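Local coordinates for VC0179-like protein (Escherichia coli, PDB 4XJ6), which probably joins GTP and ATP into cyclic GMP-AMP, as a bacterial homologue of cyclic GMP-AMP synthase, at residues K240-L245 / R250-S255; M136-F141 / P145-T150; P193-P198 / S255-V260. One frame throughout, in Å; residues are numbered along the deposited sequence.

In the fold
All three contacts border the mixed sheet of the nucleotidyltransferase domain. Strand 188-198, which belongs to contact 3, pairs with strand 242-244 of contact 1 on one side and with strand 128-138 of contact 2 on the other. Contact 3 is small and buried, and works through one tyrosine at the guanine. Contact 1 shares Ser-255 with it and touches the same nucleotide, but is larger, partly buried and built on backbone pairing. Contact 2, also partly buried, lies farthest from the chain's centre, about 23 Å centre to centre, and has no nucleotide in it; a serine-gripped carbonyl and a methionine join its strand to the start of a helix.

Contact 1: residues K240-L245 / R250-S255; sequences KVNLAL and RRWSVS. With GH3 (3'-deoxy-guanosine-5'-triphosphate), chain E.
Leu-243 and Ser-253 form the hydrogen-bonded pair of a two-stranded antiparallel beta hairpin, Leu-243 N giving to Ser-253 O at 2.7 Å and Ser-253 N to Leu-243 O at 2.9 Å. Bonds from Ser-255 N to Val-241 O and from Leu-245 N to Arg-251 O extend the pairing. The dense packing is on the face of Asn-242, Ala-244 and Trp-252. With CG opposite the carbonyl carbon (chi1 -62°), Trp-252 lays the indole across the partner strand, so that CE3 meets Asn-242 CB at 3.6 Å and CZ3 meets Ala-244 CB at 3.7 Å. The Asn-242 amide stands almost perpendicular to the indole, and Pro-145 and Leu-152 pack against the ring from outside the hairpin. Leu-245 also packs closely, CB 3.4 Å from Arg-250 O. The loose, solvent side is Arg-250, whose poorly ordered end leads away, and Arg-251, which turns off to a salt bridge with Glu-144. The face of Leu-243 serves the nucleotide pocket: its CD2 sits above the guanine plane, 3.7 Å from C2. Just past the strand, Ser-255 OG accepts a nearly straight hydrogen bond (165°) from guanine N1 at 2.7 Å.

Contact 2: residues M136-F141 / P145-T150; sequences MPMTVF and PSIGHT
Thr-139 O is gripped twice by Ser-146. The backbone N of Ser-146 approaches it at 3.0 Å, close to the line of the carbonyl bond (167°), while Ser-146 OG reaches the same oxygen at 3.1 Å in the carbonyl plane, on a lone pair (129°). The serine can do both because its OG is tucked between its own backbone N and carbonyl carbon (chi1 65°), which brings the hydroxyl round to the side of the N-H. Asp-99 OD2, from helix 94-102, accepts a hydrogen bond from Thr-139 N and lies close enough to Ser-146 OG for a weak, competing bond. Next to it the backbones make a single bridge, Val-140 with Pro-145. The two segments hold most of the loop that, in the nucleotidyltransferase domain, connects strand 128-138, which carries the magnesium ligands Asp-129 and Asp-131 further upstream, to helix 149-166, with Gly-148 as N-cap. On the sheet side of this loop Met-138 is the main apolar link. Its chain bends at the thioether, so that SD and CE both face the second segment: SD lies 3.6 Å from Pro-145 CB, and CE packs 3.8 Å from Ile-147 CB. SD also receives a weak bond from Ile-147 N at 3.6 Å. Leu-152, from the helix itself, touches both Met-138 and Ile-147. Toward solvent, the exposed Phe-141 brings CE2 to 3.8 Å from Ser-146 CB, while Thr-139 CG2 lies 3.5 Å above one face of the same ring, offset toward its rim.

Contact 3: residues P193-P198 / S255-V260; sequences PMYAIP and SDPKIV. With GH3 (3'-deoxy-guanosine-5'-triphosphate), chain E; GH3 (3'-deoxy-guanosine-5'-triphosphate), chain D.
Tyr-195 and Pro-257 reach toward each other from opposite directions, the tyrosine from strand 188-198 of the nucleotidyltransferase sheet and the proline from the first turn of helix 257-271; between them they line the guanine pocket. Tyr-195 CG, anti to the carbonyl carbon (chi1 -62°), sends the ring out of the strand toward the helix start. The pyrrolidine meets the phenol obliquely, with CD 3.8 Å from Tyr-195 CE1 and CG 3.7 Å from Tyr-195 OH. Two polar atoms lie at the edge of the phenol instead: Ser-255 O, 3.5 Å from Tyr-195 CE1, and the exocyclic N2 of the chain E guanine. That base is turned by about 44° from the tyrosine plane, and its N2 gives to Tyr-195 OH at 2.5 Å (161°), short enough to be read with caution. Gln-110 OE1 is a second partner of the hydroxyl, and the ring of Tyr-135 stacks on that of Tyr-195, so that both the rotation and the tip of the phenol are held. Asp-256 is the N-cap of the helix, its OD1 accepting a bond from Lys-258 N at 3.0 Å from above the carboxylate plane. Pro-257 also borders both nucleotides, its CD 3.9 Å from N2 of the chain E guanine and its CA 3.9 Å from O2' of the chain D nucleotide. One turn on, Val-260 CB approaches the same O2' to 3.5 Å.

Contact 1: residues K240-L245 / R250-S255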
loop_
_atom_site.group_PDB
_atom_site.type_symbol
_atom_site.label_atom_id
_atom_site.label_comp_id
_atom_site.label_asym_id
_atom_site.label_seq_id
_atom_site.Cartn_x
_atom_site.Cartn_y
_atom_site.Cartn_z
ATOM N N LYS A 240 -12.546 14.258 7.162
ATOM C CA LYS A 240 -11.538 15.192 7.638
ATOM C C LYS A 240 -10.150 14.563 7.665
ATOM O O LYS A 240 -9.187 15.188 8.113
ATOM C CB LYS A 240 -11.907 15.701 9.029
ATOM C CG LYS A 240 -13.175 16.536 9.085
ATOM C CD LYS A 240 -12.888 18.005 8.837
ATOM C CE LYS A 240 -14.097 18.866 9.165
ATOM N NZ LYS A 240 -13.777 20.320 9.109
ATOM N N VAL A 241 -10.053 13.321 7.197
ATOM C CA VAL A 241 -8.764 12.651 7.082
ATOM C C VAL A 241 -8.066 13.113 5.809
ATOM O O VAL A 241 -8.331 12.601 4.721
ATOM C CB VAL A 241 -8.909 11.113 7.072
ATOM C CG1 VAL A 241 -7.538 10.454 6.984
ATOM C CG2 VAL A 241 -9.651 10.636 8.309
ATOM N N ASN A 242 -7.177 14.090 5.954
ATOM C CA ASN A 242 -6.515 14.704 4.809
ATOM C C ASN A 242 -5.152 14.096 4.488
ATOM O O ASN A 242 -4.264 14.044 5.339
ATOM C CB ASN A 242 -6.366 16.208 5.043
ATOM C CG ASN A 242 -7.670 16.960 4.848
ATOM O OD1 ASN A 242 -7.907 17.545 3.792
ATOM N ND2 ASN A 242 -8.528 16.937 5.862
ATOM N N LEU A 243 -4.993 13.640 3.249
ATOM C CA LEU A 243 -3.720 13.108 2.778
ATOM C C LEU A 243 -2.871 14.216 2.164
ATOM O O LEU A 243 -3.333 14.955 1.293
ATOM C CB LEU A 243 -3.947 11.993 1.757
ATOM C CG LEU A 243 -2.712 11.307 1.173
ATOM C CD1 LEU A 243 -1.917 10.638 2.284
ATOM C CD2 LEU A 243 -3.112 10.305 0.093
ATOM N N ALA A 244 -1.628 14.336 2.621
ATOM C CA ALA A 244 -0.714 15.327 2.068
ATOM C C ALA A 244 -0.092 14.811 0.772
ATOM O O ALA A 244 0.536 13.753 0.753
ATOM C CB ALA A 244 0.365 15.681 3.078
ATOM N N LEU A 245 -0.277 15.563 -0.308
ATOM C CA LEU A 245 0.199 15.152 -1.627
ATOM C C LEU A 245 1.580 15.727 -1.938
ATOM O O LEU A 245 1.913 16.838 -1.526
ATOM C CB LEU A 245 -0.802 15.568 -2.703
ATOM C CG LEU A 245 -2.215 15.015 -2.512
ATOM C CD1 LEU A 245 -3.153 15.562 -3.571
ATOM C CD2 LEU A 245 -2.196 13.498 -2.549
ATOM N N ARG A 250 -2.332 20.033 -6.266
ATOM C CA ARG A 250 -3.190 19.915 -5.094
ATOM C C ARG A 250 -2.354 19.555 -3.871
ATOM O O ARG A 250 -1.564 18.611 -3.906
ATOM C CB ARG A 250 -4.282 18.868 -5.324
ATOM C CG ARG A 250 -5.086 19.088 -6.596
ATOM C CD ARG A 250 -5.719 17.793 -7.079
ATOM N NE ARG A 250 -6.003 17.830 -8.511
ATOM C CZ ARG A 250 -7.218 17.951 -9.034
ATOM N NH1 ARG A 250 -8.280 18.042 -8.243
ATOM N NH2 ARG A 250 -7.374 17.975 -10.352
ATOM N N ARG A 251 -2.526 20.316 -2.795
ATOM C CA ARG A 251 -1.754 20.110 -1.575
ATOM C C ARG A 251 -2.334 18.985 -0.726
ATOM O O ARG A 251 -1.610 18.103 -0.265
ATOM C CB ARG A 251 -1.694 21.405 -0.760
ATOM C CG ARG A 251 -0.921 22.529 -1.433
ATOM C CD ARG A 251 -1.055 23.833 -0.661
ATOM N NE ARG A 251 -2.435 24.309 -0.636
ATOM C CZ ARG A 251 -2.821 25.453 -0.081
ATOM N NH1 ARG A 251 -1.930 26.246 0.500
ATOM N NH2 ARG A 251 -4.100 25.804 -0.107
ATOM N N TRP A 252 -3.646 19.021 -0.521
ATOM C CA TRP A 252 -4.313 18.015 0.295
ATOM C C TRP A 252 -5.367 17.250 -0.499
ATOM O O TRP A 252 -5.939 17.768 -1.459
ATOM C CB TRP A 252 -4.966 18.656 1.523
ATOM C CG TRP A 252 -4.005 19.325 2.465
ATOM C CD1 TRP A 252 -3.676 20.648 2.496
ATOM C CD2 TRP A 252 -3.265 18.705 3.523
ATOM N NE1 TRP A 252 -2.771 20.890 3.500
ATOM C CE2 TRP A 252 -2.503 19.711 4.148
ATOM C CE3 TRP A 252 -3.166 17.393 4.000
ATOM C CZ2 TRP A 252 -1.660 19.452 5.226
ATOM C CZ3 TRP A 252 -2.325 17.136 5.071
ATOM C CH2 TRP A 252 -1.584 18.160 5.669
ATOM N N SER A 253 -5.613 16.013 -0.081
ATOM C CA SER A 253 -6.703 15.210 -0.621
ATOM C C SER A 253 -7.395 14.457 0.509
ATOM O O SER A 253 -6.757 13.714 1.256
ATOM C CB SER A 253 -6.195 14.227 -1.677
ATOM O OG SER A 253 -7.223 13.343 -2.092
ATOM N N VAL A 254 -8.701 14.663 0.641
ATOM C CA VAL A 254 -9.475 13.929 1.632
ATOM C C VAL A 254 -9.569 12.467 1.214
ATOM O O VAL A 254 -10.256 12.125 0.247
ATOM C CB VAL A 254 -10.889 14.519 1.813
ATOM C CG1 VAL A 254 -11.725 13.624 2.715
ATOM C CG2 VAL A 254 -10.804 15.930 2.385
ATOM N N SER A 255 -8.863 11.607 1.940
ATOM C CA SER A 255 -8.822 10.189 1.620
ATOM C C SER A 255 -8.537 9.347 2.862
ATOM O O SER A 255 -7.383 9.158 3.248
ATOM C CB SER A 255 -7.766 9.921 0.547
ATOM O OG SER A 255 -7.657 8.536 0.260
HETATM O O3A GH3 E . 2.592 3.804 -5.686
HETATM P PA GH3 E . 1.537 4.987 -5.409
HETATM O O1A GH3 E . 0.223 4.629 -6.060
HETATM O O2A GH3 E . 2.044 6.329 -5.889
HETATM O "O5'" GH3 E . 1.351 4.970 -3.810
HETATM C "C5'" GH3 E . 1.680 3.817 -3.066
HETATM C "C4'" GH3 E . 1.200 3.998 -1.634
HETATM O "O4'" GH3 E . 0.539 5.239 -1.513
HETATM C "C3'" GH3 E . 0.200 2.947 -1.181
HETATM C "C2'" GH3 E . -0.702 3.707 -0.221
HETATM O "O2'" GH3 E . -0.272 3.516 1.107
HETATM C "C1'" GH3 E . -0.536 5.171 -0.592
HETATM N N9 GH3 E . -1.729 5.617 -1.324
HETATM C C8 GH3 E . -1.835 5.598 -2.691
HETATM N N7 GH3 E . -3.046 6.082 -3.031
HETATM C C5 GH3 E . -3.707 6.420 -1.902
HETATM C C6 GH3 E . -4.970 6.958 -1.704
HETATM O O6 GH3 E . -5.688 7.205 -2.672
HETATM N N1 GH3 E . -5.411 7.211 -0.424
HETATM C C2 GH3 E . -4.593 6.927 0.649
HETATM N N2 GH3 E . -5.031 7.177 1.884
HETATM N N3 GH3 E . -3.334 6.390 0.443
HETATM C C4 GH3 E . -2.894 6.138 -0.814
#

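Contact 2: residues M136-F141 / P145-T150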
loop_
_atom_site.group_PDB
_atom_site.type_symbol
_atom_site.label_atom_id
_atom_site.label_comp_id
_atom_site.label_asym_id
_atom_site.label_seq_id
_atom_site.Cartn_x
_atom_site.Cartn_y
_atom_site.Cartn_z
ATOM N N MET A 136 -1.088 13.358 11.996
ATOM C CA MET A 136 -0.863 14.481 12.898
ATOM C C MET A 136 -2.179 15.128 13.313
ATOM O O MET A 136 -2.869 15.723 12.486
ATOM C CB MET A 136 0.042 15.529 12.249
ATOM C CG MET A 136 0.403 16.687 13.169
ATOM S SD MET A 136 1.294 16.147 14.640
ATOM C CE MET A 136 1.410 17.681 15.555
ATOM N N PRO A 137 -2.535 15.004 14.599
ATOM C CA PRO A 137 -3.703 15.691 15.157
ATOM C C PRO A 137 -3.528 17.209 15.128
ATOM O O PRO A 137 -2.504 17.722 15.578
ATOM C CB PRO A 137 -3.765 15.170 16.598
ATOM C CG PRO A 137 -2.979 13.902 16.586
ATOM C CD PRO A 137 -1.891 14.125 15.586
ATOM N N MET A 138 -4.521 17.915 14.603
ATOM C CA MET A 138 -4.430 19.360 14.473
ATOM C C MET A 138 -5.802 19.957 14.227
ATOM O O MET A 138 -6.767 19.237 13.984
ATOM C CB MET A 138 -3.493 19.739 13.326
ATOM C CG MET A 138 -4.072 19.431 11.954
ATOM S SD MET A 138 -2.942 19.792 10.600
ATOM C CE MET A 138 -1.661 18.576 10.894
ATOM N N THR A 139 -5.887 21.280 14.292
ATOM C CA THR A 139 -7.091 21.968 13.848
ATOM C C THR A 139 -7.255 21.731 12.349
ATOM O O THR A 139 -6.346 22.005 11.563
ATOM C CB THR A 139 -7.045 23.483 14.130
ATOM O OG1 THR A 139 -6.933 23.706 15.540
ATOM C CG2 THR A 139 -8.306 24.151 13.618
ATOM N N VAL A 140 -8.408 21.203 11.956
ATOM C CA VAL A 140 -8.711 21.012 10.543
ATOM C C VAL A 140 -9.940 21.823 10.153
ATOM O O VAL A 140 -11.068 21.488 10.517
ATOM C CB VAL A 140 -8.940 19.527 10.197
ATOM C CG1 VAL A 140 -9.427 19.377 8.755
ATOM C CG2 VAL A 140 -7.661 18.729 10.425
ATOM N N PHE A 141 -9.709 22.899 9.412
ATOM C CA PHE A 141 -10.792 23.764 8.974
ATOM C C PHE A 141 -11.568 23.117 7.832
ATOM O O PHE A 141 -11.195 22.048 7.343
ATOM C CB PHE A 141 -10.246 25.123 8.544
ATOM C CG PHE A 141 -9.437 25.815 9.605
ATOM C CD1 PHE A 141 -10.050 26.351 10.726
ATOM C CD2 PHE A 141 -8.064 25.943 9.473
ATOM C CE1 PHE A 141 -9.308 26.993 11.700
ATOM C CE2 PHE A 141 -7.316 26.584 10.443
ATOM C CZ PHE A 141 -7.938 27.109 11.558
ATOM N N PRO A 145 -6.291 21.587 6.436
ATOM C CA PRO A 145 -5.609 21.487 7.732
ATOM C C PRO A 145 -4.887 22.786 8.087
ATOM O O PRO A 145 -4.577 23.571 7.189
ATOM C CB PRO A 145 -4.613 20.343 7.514
ATOM C CG PRO A 145 -5.227 19.518 6.443
ATOM C CD PRO A 145 -5.916 20.484 5.533
ATOM N N SER A 146 -4.632 23.014 9.372
ATOM C CA SER A 146 -4.000 24.257 9.807
ATOM C C SER A 146 -2.497 24.246 9.541
ATOM O O SER A 146 -1.933 25.236 9.075
ATOM C CB SER A 146 -4.269 24.502 11.293
ATOM O OG SER A 146 -3.659 23.505 12.098
ATOM N N ILE A 147 -1.855 23.123 9.843
ATOM C CA ILE A 147 -0.420 22.977 9.634
ATOM C C ILE A 147 -0.101 22.715 8.159
ATOM O O ILE A 147 -0.742 21.884 7.514
ATOM C CB ILE A 147 0.155 21.838 10.507
ATOM C CG1 ILE A 147 -0.068 22.148 11.989
ATOM C CG2 ILE A 147 1.633 21.624 10.213
ATOM C CD1 ILE A 147 0.405 21.060 12.930
ATOM N N GLY A 148 0.882 23.440 7.635
ATOM C CA GLY A 148 1.269 23.324 6.239
ATOM C C GLY A 148 1.678 21.920 5.840
ATOM O O GLY A 148 2.288 21.192 6.627
ATOM N N HIS A 149 1.344 21.537 4.610
ATOM C CA HIS A 149 1.606 20.184 4.134
ATOM C C HIS A 149 3.094 19.950 3.890
ATOM O O HIS A 149 3.597 18.852 4.115
ATOM C CB HIS A 149 0.814 19.901 2.853
ATOM C CG HIS A 149 1.385 20.550 1.630
ATOM N ND1 HIS A 149 1.871 19.825 0.562
ATOM C CD2 HIS A 149 1.553 21.854 1.306
ATOM C CE1 HIS A 149 2.310 20.655 -0.368
ATOM N NE2 HIS A 149 2.130 21.892 0.059
ATOM N N THR A 150 3.796 20.988 3.446
ATOM C CA THR A 150 5.224 20.887 3.157
ATOM C C THR A 150 6.023 20.567 4.416
ATOM O O THR A 150 6.950 19.754 4.383
ATOM C CB THR A 150 5.762 22.186 2.537
ATOM O OG1 THR A 150 5.050 22.469 1.327
ATOM C CG2 THR A 150 7.248 22.061 2.230
#

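Contact 3: residues P193-P198 / S255-V260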
loop_
_atom_site.group_PDB
_atom_site.type_symbol
_atom_site.label_atom_id
_atom_site.label_comp_id
_atom_site.label_asym_id
_atom_site.label_seq_id
_atom_site.Cartn_x
_atom_site.Cartn_y
_atom_site.Cartn_z
ATOM N N PRO A 193 2.451 7.405 3.934
ATOM C CA PRO A 193 1.558 8.519 3.611
ATOM C C PRO A 193 1.384 9.417 4.832
ATOM O O PRO A 193 1.316 8.916 5.954
ATOM C CB PRO A 193 0.252 7.823 3.226
ATOM C CG PRO A 193 0.299 6.512 3.939
ATOM C CD PRO A 193 1.747 6.111 3.952
ATOM N N MET A 194 1.336 10.727 4.618
ATOM C CA MET A 194 1.214 11.674 5.721
ATOM C C MET A 194 -0.202 12.229 5.807
ATOM O O MET A 194 -0.725 12.769 4.833
ATOM C CB MET A 194 2.219 12.817 5.557
ATOM C CG MET A 194 2.147 13.867 6.654
ATOM S SD MET A 194 2.824 13.281 8.214
ATOM C CE MET A 194 1.819 14.200 9.376
ATOM N N TYR A 195 -0.816 12.099 6.979
ATOM C CA TYR A 195 -2.196 12.533 7.162
ATOM C C TYR A 195 -2.351 13.646 8.182
ATOM O O TYR A 195 -1.605 13.723 9.157
ATOM C CB TYR A 195 -3.075 11.357 7.589
ATOM C CG TYR A 195 -3.161 10.240 6.582
ATOM C CD1 TYR A 195 -4.135 10.244 5.592
ATOM C CD2 TYR A 195 -2.274 9.173 6.629
ATOM C CE1 TYR A 195 -4.222 9.222 4.672
ATOM C CE2 TYR A 195 -2.353 8.142 5.715
ATOM C CZ TYR A 195 -3.328 8.172 4.738
ATOM O OH TYR A 195 -3.412 7.151 3.821
ATOM N N ALA A 196 -3.341 14.500 7.944
ATOM C CA ALA A 196 -3.792 15.461 8.939
ATOM C C ALA A 196 -5.204 15.091 9.378
ATOM O O ALA A 196 -6.067 14.807 8.547
ATOM C CB ALA A 196 -3.752 16.872 8.386
ATOM N N ILE A 197 -5.426 15.075 10.689
ATOM C CA ILE A 197 -6.719 14.691 11.253
ATOM C C ILE A 197 -7.111 15.635 12.391
ATOM O O ILE A 197 -6.236 16.223 13.031
ATOM C CB ILE A 197 -6.693 13.235 11.770
ATOM C CG1 ILE A 197 -5.514 13.022 12.721
ATOM C CG2 ILE A 197 -6.620 12.259 10.607
ATOM C CD1 ILE A 197 -5.430 11.619 13.294
ATOM N N PRO A 198 -8.425 15.802 12.629
ATOM C CA PRO A 198 -8.913 16.667 13.709
ATOM C C PRO A 198 -8.380 16.254 15.072
ATOM O O PRO A 198 -8.141 15.072 15.308
ATOM C CB PRO A 198 -10.428 16.481 13.648
ATOM C CG PRO A 198 -10.697 16.133 12.244
ATOM C CD PRO A 198 -9.532 15.289 11.804
ATOM N N SER A 255 -8.863 11.607 1.940
ATOM C CA SER A 255 -8.822 10.189 1.620
ATOM C C SER A 255 -8.537 9.347 2.862
ATOM O O SER A 255 -7.383 9.158 3.248
ATOM C CB SER A 255 -7.766 9.921 0.547
ATOM O OG SER A 255 -7.657 8.536 0.260
ATOM N N ASP A 256 -9.597 8.848 3.489
ATOM C CA ASP A 256 -9.458 7.997 4.662
ATOM C C ASP A 256 -9.282 6.549 4.229
ATOM O O ASP A 256 -10.197 5.958 3.657
ATOM C CB ASP A 256 -10.676 8.137 5.581
ATOM C CG ASP A 256 -10.458 7.505 6.947
ATOM O OD1 ASP A 256 -9.424 6.835 7.149
ATOM O OD2 ASP A 256 -11.327 7.674 7.827
ATOM N N PRO A 257 -8.101 5.973 4.503
ATOM C CA PRO A 257 -7.813 4.574 4.168
ATOM C C PRO A 257 -8.734 3.598 4.901
ATOM O O PRO A 257 -8.954 2.478 4.433
ATOM C CB PRO A 257 -6.361 4.398 4.621
ATOM C CG PRO A 257 -6.154 5.454 5.650
ATOM C CD PRO A 257 -6.968 6.619 5.184
ATOM N N LYS A 258 -9.266 4.034 6.040
ATOM C CA LYS A 258 -10.207 3.245 6.831
ATOM C C LYS A 258 -11.432 2.836 6.011
ATOM O O LYS A 258 -12.014 1.774 6.232
ATOM C CB LYS A 258 -10.632 4.044 8.067
ATOM C CG LYS A 258 -11.810 3.484 8.852
ATOM C CD LYS A 258 -11.392 2.374 9.803
ATOM C CE LYS A 258 -12.503 2.070 10.802
ATOM N NZ LYS A 258 -12.202 0.900 11.676
ATOM N N ILE A 259 -11.806 3.679 5.054
ATOM C CA ILE A 259 -12.954 3.414 4.191
ATOM C C ILE A 259 -12.744 2.172 3.324
ATOM O O ILE A 259 -13.637 1.331 3.211
ATOM C CB ILE A 259 -13.260 4.626 3.288
ATOM C CG1 ILE A 259 -13.721 5.814 4.137
ATOM C CG2 ILE A 259 -14.314 4.276 2.247
ATOM C CD1 ILE A 259 -14.011 7.067 3.333
ATOM N N VAL A 260 -11.566 2.058 2.714
ATOM C CA VAL A 260 -11.225 0.875 1.925
ATOM C C VAL A 260 -11.089 -0.349 2.831
ATOM O O VAL A 260 -11.519 -1.447 2.481
ATOM C CB VAL A 260 -9.922 1.085 1.125
ATOM C CG1 VAL A 260 -9.368 -0.244 0.617
ATOM C CG2 VAL A 260 -10.160 2.060 -0.023
HETATM O O3A GH3 E . 2.592 3.804 -5.686
HETATM P PA GH3 E . 1.537 4.987 -5.409
HETATM O O1A GH3 E . 0.223 4.629 -6.060
HETATM O O2A GH3 E . 2.044 6.329 -5.889
HETATM O "O5'" GH3 E . 1.351 4.970 -3.810
HETATM C "C5'" GH3 E . 1.680 3.817 -3.066
HETATM C "C4'" GH3 E . 1.200 3.998 -1.634
HETATM O "O4'" GH3 E . 0.539 5.239 -1.513
HETATM C "C3'" GH3 E . 0.200 2.947 -1.181
HETATM C "C2'" GH3 E . -0.702 3.707 -0.221
HETATM O "O2'" GH3 E . -0.272 3.516 1.107
HETATM C "C1'" GH3 E . -0.536 5.171 -0.592
HETATM N N9 GH3 E . -1.729 5.617 -1.324
HETATM C C8 GH3 E . -1.835 5.598 -2.691
HETATM N N7 GH3 E . -3.046 6.082 -3.031
HETATM C C5 GH3 E . -3.707 6.420 -1.902
HETATM C C6 GH3 E . -4.970 6.958 -1.704
HETATM O O6 GH3 E . -5.688 7.205 -2.672
HETATM N N1 GH3 E . -5.411 7.211 -0.424
HETATM C C2 GH3 E . -4.593 6.927 0.649
HETATM N N2 GH3 E . -5.031 7.177 1.884
HETATM N N3 GH3 E . -3.334 6.390 0.443
HETATM C C4 GH3 E . -2.894 6.138 -0.814
HETATM P PG GH3 D . -0.243 -4.716 -1.712
HETATM O O1G GH3 D . 0.009 -4.975 -3.177
HETATM O O2G GH3 D . 0.531 -3.510 -1.242
HETATM O O3G GH3 D . 0.198 -5.914 -0.909
HETATM O O3B GH3 D . -1.826 -4.480 -1.525
HETATM P PB GH3 D . -2.431 -3.177 -0.791
HETATM O O1B GH3 D . -3.813 -3.492 -0.276
HETATM O O2B GH3 D . -1.577 -2.730 0.368
HETATM O O3A GH3 D . -2.533 -2.059 -1.952
HETATM P PA GH3 D . -1.639 -0.722 -1.966
HETATM O O1A GH3 D . -1.442 -0.279 -3.397
HETATM O O2A GH3 D . -0.314 -0.920 -1.275
HETATM O "O5'" GH3 D . -2.489 0.388 -1.168
HETATM C "C5'" GH3 D . -2.527 0.410 0.240
HETATM C "C4'" GH3 D . -3.693 1.275 0.697
HETATM O "O4'" GH3 D . -3.639 2.520 0.034
HETATM C "C3'" GH3 D . -5.052 0.676 0.382
HETATM C "C2'" GH3 D . -5.912 1.893 0.115
HETATM O "O2'" GH3 D . -6.593 2.265 1.291
HETATM C "C1'" GH3 D . -4.936 2.990 -0.277
HETATM N N9 GH3 D . -5.010 3.191 -1.730
HETATM C C8 GH3 D . -4.083 2.750 -2.638
HETATM N N7 GH3 D . -4.477 3.122 -3.879
HETATM C C5 GH3 D . -5.643 3.805 -3.766
HETATM C C6 GH3 D . -6.470 4.406 -4.707
HETATM O O6 GH3 D . -6.175 4.367 -5.899
HETATM N N1 GH3 D . -7.619 5.044 -4.296
HETATM C C2 GH3 D . -7.947 5.087 -2.958
HETATM N N2 GH3 D . -9.059 5.707 -2.568
HETATM N N3 GH3 D . -7.121 4.488 -2.029
HETATM C C4 GH3 D . -5.988 3.857 -2.421
#